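PDB 2OKF: FdxN element excision controlling factor protein from Anabaena variabilis, which probably acts together with XisF and XisI in excising the fdxN element, a site-specific recombination of nitrogen-fixation genes in cyanobacteria. Local coordinates for residues 28-37 and 83-94; 63-73 and 108-118. All coordinates share one frame; numbering follows the deposited sequence. Where two conformers were deposited one is given.

In the fold
Both contacts use helix 69-90, at opposite ends: contact 2 takes its first turn, contact 1 its last two. Their centres lie 25 Å apart, with nearest atoms about 7 Å from each other, so they do not touch. Along the chain the segments alternate, 28-37, 63-73, 83-94 and 108-118. Helix 69-90 connects the neighbouring parallel strands 54-60 and 94-101 of the mixed sheet; contact 1 sets a hairpin against it, contact 2 the region of helix 112-120. The dimer brings the two together: Phe113 of the second subunit, from the contact 2 region, packs on Val32, Leu37 and Ala86 of contact 1. Both therefore serve the fold and the subunit interface.

Contact 1: 28-37 and 83-94; sequences LTISVGGVNL and YRGALRKVEPDR
Ile30 meets the helix with two branches. Its CG2, anti to the backbone N, lies 3.8 Å from Ala86 CB, while CG1 swings beside that N (chi1 -49°) and carries CD1 to within 3.9 Å of Leu87 CD2; the Ile30 and Leu87 side chains cross at about a right angle. Two residues further along the hairpin, Val32 and Val90 run past each other in opposite senses, Val32 CB standing 3.7 Å from Val90 CG2. The small Ala86 methyl is shared, since Val32 CG1 also reaches Ala86 CB at 3.9 Å. Leu37 comes at the edge of the Tyr83 ring, near its plane, with CD2 3.5 Å from Tyr83 CD1. At the other end Leu28 CD2 rests 3.8 Å from Arg94 CD. That arginine grips Glu91 side-on with two nitrogens: NE to OE1 of Glu91 is 2.8 Å and nearly straight (168°), in the guanidinium plane but above the carboxylate plane. A leucine in place of Arg94 would lack these nitrogens and would probably leave the Glu91 carboxylate without its charge partner and the Ile56 carbonyl without the bond from NH1. The contact is carried mainly by apolar side chains: a β-hairpin with a type I' turn from Val32 to Val35, laid on the C-terminal part of a helix in the β-α-β crossover of this PDDEXK-clan fold.

Contact 2: 63-73 and 108-118; sequences FLKQSSAISEF and FFQLDFPKEII
Phe73 and Phe108 both hold CG anti to the backbone N, Phe73 with chi1 -176°, and these torsions send the two rings into the gap between the helices. There the edge of Phe108 turns toward the face of Phe73 in an offset edge-to-face pair, centroids 5.6 Å apart. Phe109, with CG beside its backbone N, presents its edge to the same face of Phe73, its CE1 lying 3.7 Å from Phe73 CE1. It also makes a T-shaped pair with Phe63, whose face receives it with the planes at 86°. Phe108 is sandwiched: Ala69 CB sits over one face, 3.9 Å from the centroid, as a CH-pi contact, while Pro114 CG covers the opposite face. At the far end of the Phe73 ring, Ile117 CG2 lies 3.9 Å from Phe73 CZ and Ile118 CD1 3.8 Å from Phe73 CE1. Asn82 of the second subunit packs on Phe73 and Ile117. Helix segments 69-73 and 112-118 run nearly parallel (12°), axes 12.3 Å apart, a wide spacing bridged mainly by Phe73 and Phe108; with Phe63 and Phe109 they form an aromatic cluster joining the start of helix 69-90 to 3-10 segment 108-110 and helix 112-120, in two successive β-α-β crossovers.

Contact 1: 28-37 and 83-94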
loop_
_atom_site.group_PDB
_atom_site.type_symbol
_atom_site.label_atom_id
_atom_site.label_comp_id
_atom_site.label_asym_id
_atom_site.label_seq_id
_atom_site.Cartn_x
_atom_site.Cartn_y
_atom_site.Cartn_z
ATOM N N LEU A 28 11.712 3.307 -15.047
ATOM C CA LEU A 28 10.771 4.316 -15.460
ATOM C C LEU A 28 10.680 5.229 -14.236
ATOM O O LEU A 28 10.227 4.789 -13.175
ATOM C CB LEU A 28 9.394 3.707 -15.725
ATOM C CG LEU A 28 8.283 4.725 -15.971
ATOM C CD1 LEU A 28 8.531 5.559 -17.192
ATOM C CD2 LEU A 28 6.992 3.917 -16.081
ATOM N N THR A 29 11.072 6.481 -14.379
ATOM C CA THR A 29 10.998 7.416 -13.241
ATOM C C THR A 29 9.745 8.250 -13.367
ATOM O O THR A 29 9.355 8.628 -14.471
ATOM C CB THR A 29 12.227 8.303 -13.130
ATOM O OG1 THR A 29 12.450 8.977 -14.381
ATOM C CG2 THR A 29 13.451 7.431 -12.762
ATOM N N ILE A 30 9.115 8.513 -12.226
ATOM C CA ILE A 30 7.874 9.274 -12.199
ATOM C C ILE A 30 8.010 10.416 -11.180
ATOM O O ILE A 30 8.297 10.174 -10.006
ATOM C CB ILE A 30 6.680 8.365 -11.803
ATOM C CG1 ILE A 30 6.675 7.072 -12.631
ATOM C CG2 ILE A 30 5.329 9.107 -11.963
ATOM C CD1 ILE A 30 5.681 6.040 -12.147
ATOM N N SER A 31 7.827 11.645 -11.641
ATOM C CA SER A 31 7.833 12.799 -10.745
ATOM C C SER A 31 6.514 13.538 -10.920
ATOM O O SER A 31 6.158 13.922 -12.020
ATOM C CB SER A 31 9.015 13.719 -11.042
ATOM O OG SER A 31 10.233 13.109 -10.628
ATOM N N VAL A 32 5.748 13.716 -9.849
ATOM C CA VAL A 32 4.512 14.430 -10.009
ATOM C C VAL A 32 4.019 14.951 -8.679
ATOM O O VAL A 32 4.237 14.330 -7.630
ATOM C CB VAL A 32 3.397 13.560 -10.673
ATOM C CG1 VAL A 32 3.008 12.451 -9.781
ATOM C CG2 VAL A 32 2.167 14.412 -11.039
ATOM N N GLY A 33 3.400 16.122 -8.731
ATOM C CA GLY A 33 2.765 16.688 -7.567
ATOM C C GLY A 33 3.642 16.837 -6.358
ATOM O O GLY A 33 3.178 16.643 -5.241
ATOM N N GLY A 34 4.904 17.217 -6.590
ATOM C CA GLY A 34 5.849 17.473 -5.507
ATOM C C GLY A 34 6.590 16.258 -4.991
ATOM O O GLY A 34 7.359 16.354 -4.029
ATOM N N VAL A 35 6.378 15.109 -5.620
ATOM C CA VAL A 35 7.020 13.895 -5.182
ATOM C C VAL A 35 7.721 13.163 -6.328
ATOM O O VAL A 35 7.229 13.123 -7.449
ATOM C CB VAL A 35 5.970 12.954 -4.508
ATOM C CG1 VAL A 35 6.593 11.663 -4.084
ATOM C CG2 VAL A 35 5.347 13.662 -3.323
ATOM N N ASN A 36 8.897 12.624 -6.027
ATOM C CA ASN A 36 9.646 11.818 -6.977
ATOM C C ASN A 36 9.518 10.397 -6.482
ATOM O O ASN A 36 10.038 10.054 -5.422
ATOM C CB ASN A 36 11.121 12.234 -7.045
ATOM C CG ASN A 36 11.967 11.303 -7.922
ATOM O OD1 ASN A 36 13.186 11.258 -7.782
ATOM N ND2 ASN A 36 11.321 10.550 -8.810
ATOM N N LEU A 37 8.807 9.585 -7.243
ATOM C CA LEU A 37 8.589 8.202 -6.866
ATOM C C LEU A 37 9.712 7.308 -7.396
ATOM O O LEU A 37 10.771 7.803 -7.813
ATOM C CB LEU A 37 7.224 7.729 -7.368
ATOM C CG LEU A 37 5.992 8.378 -6.724
ATOM C CD1 LEU A 37 5.696 9.737 -7.350
ATOM C CD2 LEU A 37 4.784 7.491 -6.898
ATOM N N TYR A 83 1.787 4.310 -7.645
ATOM C CA TYR A 83 2.272 4.364 -9.027
ATOM C C TYR A 83 1.138 4.468 -10.015
ATOM O O TYR A 83 1.233 5.241 -10.975
ATOM C CB TYR A 83 3.196 3.186 -9.379
ATOM C CG TYR A 83 4.451 3.056 -8.549
ATOM C CD1 TYR A 83 5.096 4.148 -8.020
ATOM C CD2 TYR A 83 4.962 1.796 -8.317
ATOM C CE1 TYR A 83 6.243 3.990 -7.245
ATOM C CE2 TYR A 83 6.105 1.619 -7.584
ATOM C CZ TYR A 83 6.744 2.709 -7.052
ATOM O OH TYR A 83 7.871 2.538 -6.278
ATOM N N ARG A 84 0.060 3.727 -9.798
ATOM C CA ARG A 84 -1.069 3.793 -10.702
ATOM C C ARG A 84 -1.644 5.209 -10.713
ATOM O O ARG A 84 -1.950 5.770 -11.791
ATOM C CB ARG A 84 -2.133 2.791 -10.285
ATOM C CG ARG A 84 -3.367 2.868 -11.190
ATOM C CD ARG A 84 -4.405 1.811 -10.892
ATOM N NE ARG A 84 -4.945 1.949 -9.547
ATOM C CZ ARG A 84 -5.734 1.038 -8.984
ATOM N NH1 ARG A 84 -6.030 -0.103 -9.607
ATOM N NH2 ARG A 84 -6.171 1.267 -7.746
ATOM N N GLY A 85 -1.814 5.788 -9.519
ATOM C CA GLY A 85 -2.398 7.104 -9.393
ATOM C C GLY A 85 -1.503 8.160 -10.037
ATOM O O GLY A 85 -1.979 9.105 -10.672
ATOM N N ALA A 86 -0.188 8.014 -9.867
ATOM C CA ALA A 86 0.755 8.947 -10.480
ATOM C C ALA A 86 0.727 8.811 -12.015
ATOM O O ALA A 86 0.707 9.804 -12.735
ATOM C CB ALA A 86 2.151 8.697 -9.938
ATOM N N LEU A 87 0.743 7.594 -12.522
ATOM C CA LEU A 87 0.752 7.379 -13.970
ATOM C C LEU A 87 -0.497 7.963 -14.653
ATOM O O LEU A 87 -0.406 8.435 -15.766
ATOM C CB LEU A 87 0.896 5.889 -14.306
ATOM C CG LEU A 87 2.304 5.396 -14.062
ATOM C CD1 LEU A 87 2.343 3.838 -14.098
ATOM C CD2 LEU A 87 3.264 5.940 -15.155
ATOM N N ARG A 88 -1.653 7.906 -13.998
ATOM C CA ARG A 88 -2.845 8.501 -14.565
ATOM C C ARG A 88 -2.613 9.951 -14.933
ATOM O O ARG A 88 -3.112 10.424 -15.930
ATOM C CB ARG A 88 -4.029 8.500 -13.591
ATOM C CG ARG A 88 -4.700 7.266 -13.437
ATOM C CD ARG A 88 -5.948 7.460 -12.563
ATOM N NE ARG A 88 -6.271 6.135 -12.140
ATOM C CZ ARG A 88 -6.894 5.827 -11.024
ATOM N NH1 ARG A 88 -7.341 6.735 -10.157
ATOM N NH2 ARG A 88 -7.095 4.525 -10.795
ATOM N N LYS A 89 -1.885 10.659 -14.068
ATOM C CA LYS A 89 -1.649 12.083 -14.196
ATOM C C LYS A 89 -0.359 12.458 -14.931
ATOM O O LYS A 89 -0.079 13.662 -15.123
ATOM C CB LYS A 89 -1.675 12.687 -12.796
ATOM C CG LYS A 89 -2.976 12.390 -12.014
ATOM C CD LYS A 89 -4.171 13.120 -12.548
ATOM C CE LYS A 89 -5.411 12.885 -11.668
ATOM N NZ LYS A 89 -6.046 11.507 -11.855
ATOM N N VAL A 90 0.370 11.463 -15.429
ATOM C CA VAL A 90 1.616 11.690 -16.140
ATOM C C VAL A 90 1.670 10.974 -17.510
ATOM O O VAL A 90 2.009 11.564 -18.528
ATOM C CB VAL A 90 2.813 11.269 -15.268
ATOM C CG1 VAL A 90 4.103 11.503 -16.032
ATOM C CG2 VAL A 90 2.835 12.094 -14.009
ATOM N N GLU A 91 1.340 9.689 -17.522
ATOM C CA GLU A 91 1.340 8.911 -18.740
ATOM C C GLU A 91 0.098 7.985 -18.712
ATOM O O GLU A 91 0.159 6.780 -18.438
ATOM C CB GLU A 91 2.659 8.150 -18.852
ATOM C CG GLU A 91 2.929 7.690 -20.242
ATOM C CD GLU A 91 4.291 7.078 -20.393
ATOM O OE1 GLU A 91 4.949 6.782 -19.337
ATOM O OE2 GLU A 91 4.663 6.918 -21.575
ATOM N N PRO A 92 -1.057 8.573 -19.003
ATOM C CA PRO A 92 -2.310 7.871 -18.849
ATOM C C PRO A 92 -2.561 6.722 -19.798
ATOM O O PRO A 92 -3.481 5.959 -19.546
ATOM C CB PRO A 92 -3.341 8.990 -19.096
ATOM C CG PRO A 92 -2.665 9.949 -19.956
ATOM C CD PRO A 92 -1.258 9.960 -19.464
ATOM N N ASP A 93 -1.730 6.582 -20.833
ATOM C CA ASP A 93 -1.870 5.426 -21.697
ATOM C C ASP A 93 -1.007 4.253 -21.284
ATOM O O ASP A 93 -1.066 3.204 -21.928
ATOM C CB ASP A 93 -1.567 5.815 -23.137
ATOM C CG ASP A 93 -2.620 6.746 -23.692
ATOM O OD1 ASP A 93 -3.814 6.381 -23.616
ATOM O OD2 ASP A 93 -2.272 7.823 -24.206
ATOM N N ARG A 94 -0.230 4.397 -20.224
ATOM C CA ARG A 94 0.662 3.338 -19.784
ATOM C C ARG A 94 0.034 2.633 -18.631
ATOM O O ARG A 94 -0.152 3.196 -17.525
ATOM C CB ARG A 94 2.037 3.889 -19.435
ATOM C CG ARG A 94 2.994 2.807 -19.069
ATOM C CD ARG A 94 4.420 3.319 -18.801
ATOM N NE ARG A 94 4.973 4.069 -19.912
ATOM C CZ ARG A 94 5.436 3.522 -21.025
ATOM N NH1 ARG A 94 5.486 2.199 -21.219
ATOM N NH2 ARG A 94 5.937 4.308 -21.973
#

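Contact 2: 63-73 and 108-118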
loop_
_atom_site.group_PDB
_atom_site.type_symbol
_atom_site.label_atom_id
_atom_site.label_comp_id
_atom_site.label_asym_id
_atom_site.label_seq_id
_atom_site.Cartn_x
_atom_site.Cartn_y
_atom_site.Cartn_z
ATOM N N PHE A 63 8.448 -11.754 -3.769
ATOM C CA PHE A 63 7.786 -12.395 -2.645
ATOM C C PHE A 63 8.652 -13.486 -2.037
ATOM O O PHE A 63 8.268 -14.655 -1.960
ATOM C CB PHE A 63 6.385 -12.902 -3.038
ATOM C CG PHE A 63 5.359 -11.804 -3.102
ATOM C CD1 PHE A 63 4.656 -11.440 -1.967
ATOM C CD2 PHE A 63 5.125 -11.123 -4.274
ATOM C CE1 PHE A 63 3.738 -10.418 -2.013
ATOM C CE2 PHE A 63 4.204 -10.084 -4.314
ATOM C CZ PHE A 63 3.514 -9.744 -3.177
ATOM N N LEU A 64 9.837 -13.069 -1.611
ATOM C CA LEU A 64 10.778 -13.987 -1.000
ATOM C C LEU A 64 10.339 -14.360 0.405
ATOM O O LEU A 64 9.789 -13.549 1.166
ATOM C CB LEU A 64 12.187 -13.395 -0.965
ATOM C CG LEU A 64 12.851 -13.150 -2.326
ATOM C CD1 LEU A 64 14.234 -12.562 -2.091
ATOM C CD2 LEU A 64 12.947 -14.407 -3.164
ATOM N N LYS A 65 10.605 -15.612 0.736
ATOM C CA LYS A 65 10.281 -16.176 2.050
ATOM C C LYS A 65 10.944 -15.465 3.231
ATOM O O LYS A 65 10.608 -15.744 4.385
ATOM C CB LYS A 65 10.673 -17.653 2.079
ATOM C CG LYS A 65 9.886 -18.516 1.095
ATOM N N GLN A 66 11.875 -14.555 2.957
ATOM C CA GLN A 66 12.589 -13.842 4.020
ATOM C C GLN A 66 11.646 -13.024 4.930
ATOM O O GLN A 66 11.904 -12.867 6.124
ATOM C CB GLN A 66 13.671 -12.943 3.413
ATOM N N SER A 67 10.556 -12.510 4.363
ATOM C CA SER A 67 9.567 -11.752 5.137
ATOM C C SER A 67 8.213 -12.352 4.877
ATOM O O SER A 67 8.048 -13.125 3.950
ATOM C CB SER A 67 9.540 -10.276 4.747
ATOM O OG SER A 67 10.717 -9.612 5.154
ATOM N N SER A 68 7.238 -12.000 5.698
ATOM C CA SER A 68 5.914 -12.525 5.497
ATOM C C SER A 68 5.422 -12.062 4.150
ATOM O O SER A 68 5.730 -10.922 3.714
ATOM C CB SER A 68 4.963 -12.067 6.589
ATOM O OG SER A 68 4.846 -10.656 6.614
ATOM N N ALA A 69 4.663 -12.933 3.476
ATOM C CA ALA A 69 4.051 -12.549 2.227
ATOM C C ALA A 69 3.123 -11.356 2.479
ATOM O O ALA A 69 3.084 -10.436 1.667
ATOM C CB ALA A 69 3.285 -13.728 1.614
ATOM N N ILE A 70 2.421 -11.349 3.619
ATOM C CA ILE A 70 1.499 -10.243 3.910
ATOM C C ILE A 70 2.268 -8.903 4.048
ATOM O O ILE A 70 1.832 -7.884 3.533
ATOM C CB ILE A 70 0.526 -10.521 5.086
ATOM C CG1 ILE A 70 -0.499 -9.394 5.239
ATOM C CG2 ILE A 70 1.261 -10.687 6.380
ATOM C CD1 ILE A 70 -1.431 -9.194 4.034
ATOM N N SER A 71 3.410 -8.892 4.722
ATOM C CA SER A 71 4.168 -7.645 4.836
ATOM C C SER A 71 4.638 -7.168 3.459
ATOM O O SER A 71 4.583 -5.960 3.143
ATOM C CB SER A 71 5.381 -7.806 5.752
ATOM O OG SER A 71 6.280 -8.711 5.233
ATOM N N GLU A 72 5.094 -8.109 2.634
ATOM C CA GLU A 72 5.546 -7.797 1.280
ATOM C C GLU A 72 4.379 -7.266 0.487
ATOM O O GLU A 72 4.527 -6.329 -0.315
ATOM C CB GLU A 72 6.108 -9.059 0.624
ATOM C CG GLU A 72 7.339 -9.532 1.297
ATOM C CD GLU A 72 7.744 -10.986 1.006
ATOM O OE1 GLU A 72 6.954 -11.790 0.466
ATOM O OE2 GLU A 72 8.898 -11.311 1.341
ATOM N N PHE A 73 3.209 -7.854 0.697
ATOM C CA PHE A 73 2.001 -7.446 0.010
ATOM C C PHE A 73 1.574 -6.044 0.393
ATOM O O PHE A 73 1.193 -5.285 -0.486
ATOM C CB PHE A 73 0.873 -8.481 0.181
ATOM C CG PHE A 73 -0.385 -8.163 -0.591
ATOM C CD1 PHE A 73 -0.335 -7.894 -1.947
ATOM C CD2 PHE A 73 -1.635 -8.146 0.042
ATOM C CE1 PHE A 73 -1.524 -7.562 -2.648
ATOM C CE2 PHE A 73 -2.790 -7.919 -0.679
ATOM C CZ PHE A 73 -2.731 -7.619 -2.002
ATOM N N PHE A 108 -0.127 -17.751 -2.160
ATOM C CA PHE A 108 -0.606 -16.571 -1.468
ATOM C C PHE A 108 -1.800 -15.951 -2.161
ATOM O O PHE A 108 -2.788 -15.591 -1.523
ATOM C CB PHE A 108 0.524 -15.555 -1.349
ATOM C CG PHE A 108 0.139 -14.295 -0.609
ATOM C CD1 PHE A 108 -0.039 -14.333 0.742
ATOM C CD2 PHE A 108 -0.064 -13.095 -1.271
ATOM C CE1 PHE A 108 -0.415 -13.167 1.433
ATOM C CE2 PHE A 108 -0.438 -11.956 -0.585
ATOM C CZ PHE A 108 -0.583 -12.003 0.778
ATOM N N PHE A 109 -1.703 -15.759 -3.470
ATOM C CA PHE A 109 -2.801 -15.095 -4.167
ATOM C C PHE A 109 -4.041 -15.970 -4.403
ATOM O O PHE A 109 -5.029 -15.437 -4.919
ATOM C CB PHE A 109 -2.338 -14.368 -5.421
ATOM C CG PHE A 109 -1.518 -13.155 -5.121
ATOM C CD1 PHE A 109 -2.120 -12.040 -4.574
ATOM C CD2 PHE A 109 -0.147 -13.169 -5.258
ATOM C CE1 PHE A 109 -1.377 -10.934 -4.219
ATOM C CE2 PHE A 109 0.617 -12.061 -4.922
ATOM C CZ PHE A 109 0.001 -10.939 -4.426
ATOM N N GLN A 110 -4.016 -17.227 -3.981
ATOM C CA GLN A 110 -5.211 -18.078 -4.004
ATOM C C GLN A 110 -5.888 -18.115 -2.649
ATOM O O GLN A 110 -6.985 -18.641 -2.524
ATOM C CB GLN A 110 -4.903 -19.477 -4.528
ATOM C CG GLN A 110 -4.367 -19.415 -5.965
ATOM C CD GLN A 110 -5.232 -18.556 -6.901
ATOM O OE1 GLN A 110 -6.450 -18.754 -6.980
ATOM N NE2 GLN A 110 -4.619 -17.598 -7.589
ATOM N N LEU A 111 -5.248 -17.550 -1.623
ATOM C CA LEU A 111 -5.888 -17.387 -0.339
ATOM C C LEU A 111 -7.024 -16.358 -0.515
ATOM O O LEU A 111 -6.918 -15.419 -1.309
ATOM C CB LEU A 111 -4.904 -16.930 0.726
ATOM C CG LEU A 111 -3.778 -17.911 1.066
ATOM C CD1 LEU A 111 -2.765 -17.220 1.965
ATOM C CD2 LEU A 111 -4.325 -19.174 1.702
ATOM N N ASP A 112 -8.118 -16.569 0.211
ATOM C CA ASP A 112 -9.316 -15.756 0.039
ATOM C C ASP A 112 -9.069 -14.253 0.203
ATOM O O ASP A 112 -9.512 -13.463 -0.614
ATOM C CB ASP A 112 -10.415 -16.185 1.002
ATOM C CG ASP A 112 -11.049 -17.528 0.650
ATOM O OD1 ASP A 112 -10.826 -18.053 -0.451
ATOM O OD2 ASP A 112 -11.805 -18.016 1.506
ATOM N N PHE A 113 -8.325 -13.876 1.221
ATOM C CA PHE A 113 -8.133 -12.441 1.486
ATOM C C PHE A 113 -7.331 -11.723 0.386
ATOM O O PHE A 113 -7.801 -10.726 -0.174
ATOM C CB PHE A 113 -7.570 -12.215 2.878
ATOM C CG PHE A 113 -7.225 -10.787 3.139
ATOM C CD1 PHE A 113 -8.209 -9.895 3.434
ATOM C CD2 PHE A 113 -5.932 -10.335 2.959
ATOM C CE1 PHE A 113 -7.892 -8.572 3.647
ATOM C CE2 PHE A 113 -5.622 -8.989 3.155
ATOM C CZ PHE A 113 -6.598 -8.136 3.479
ATOM N N PRO A 114 -6.103 -12.188 0.075
ATOM C CA PRO A 114 -5.357 -11.482 -0.980
ATOM C C PRO A 114 -6.076 -11.494 -2.301
ATOM O O PRO A 114 -6.061 -10.496 -3.029
ATOM C CB PRO A 114 -4.065 -12.299 -1.110
ATOM C CG PRO A 114 -3.939 -13.023 0.153
ATOM C CD PRO A 114 -5.314 -13.261 0.700
ATOM N N LYS A 115 -6.691 -12.628 -2.627
ATOM C CA LYS A 115 -7.442 -12.702 -3.859
ATOM C C LYS A 115 -8.511 -11.591 -3.899
ATOM O O LYS A 115 -8.658 -10.878 -4.871
ATOM C CB LYS A 115 -8.083 -14.085 -4.030
ATOM C CG LYS A 115 -8.942 -14.203 -5.266
ATOM C CD LYS A 115 -9.617 -15.587 -5.366
ATOM C CE LYS A 115 -8.635 -16.693 -5.747
ATOM N NZ LYS A 115 -8.147 -16.579 -7.157
ATOM N N GLU A 116 -9.255 -11.445 -2.818
ATOM C CA GLU A 116 -10.327 -10.420 -2.758
ATOM C C GLU A 116 -9.756 -8.992 -2.818
ATOM O O GLU A 116 -10.288 -8.120 -3.514
ATOM C CB GLU A 116 -11.203 -10.656 -1.538
ATOM C CG GLU A 116 -12.277 -9.627 -1.298
ATOM C CD GLU A 116 -13.391 -9.651 -2.331
ATOM O OE1 GLU A 116 -13.538 -10.652 -3.054
ATOM O OE2 GLU A 116 -14.159 -8.643 -2.329
ATOM N N ILE A 117 -8.676 -8.723 -2.075
ATOM C CA ILE A 117 -8.118 -7.378 -2.107
ATOM C C ILE A 117 -7.636 -6.963 -3.493
ATOM O O ILE A 117 -7.866 -5.852 -3.965
ATOM C CB ILE A 117 -6.956 -7.240 -1.110
ATOM C CG1 ILE A 117 -7.486 -7.296 0.296
ATOM C CG2 ILE A 117 -6.189 -5.924 -1.387
ATOM C CD1 ILE A 117 -8.471 -6.148 0.718
ATOM N N ILE A 118 -6.996 -7.896 -4.199
ATOM C CA ILE A 118 -6.545 -7.664 -5.560
ATOM C C ILE A 118 -7.702 -7.280 -6.450
ATOM O O ILE A 118 -7.634 -6.308 -7.216
ATOM C CB ILE A 118 -5.857 -8.937 -6.117
ATOM C CG1 ILE A 118 -4.470 -9.136 -5.477
ATOM C CG2 ILE A 118 -5.761 -8.917 -7.621
ATOM C CD1 ILE A 118 -3.423 -8.138 -5.899
#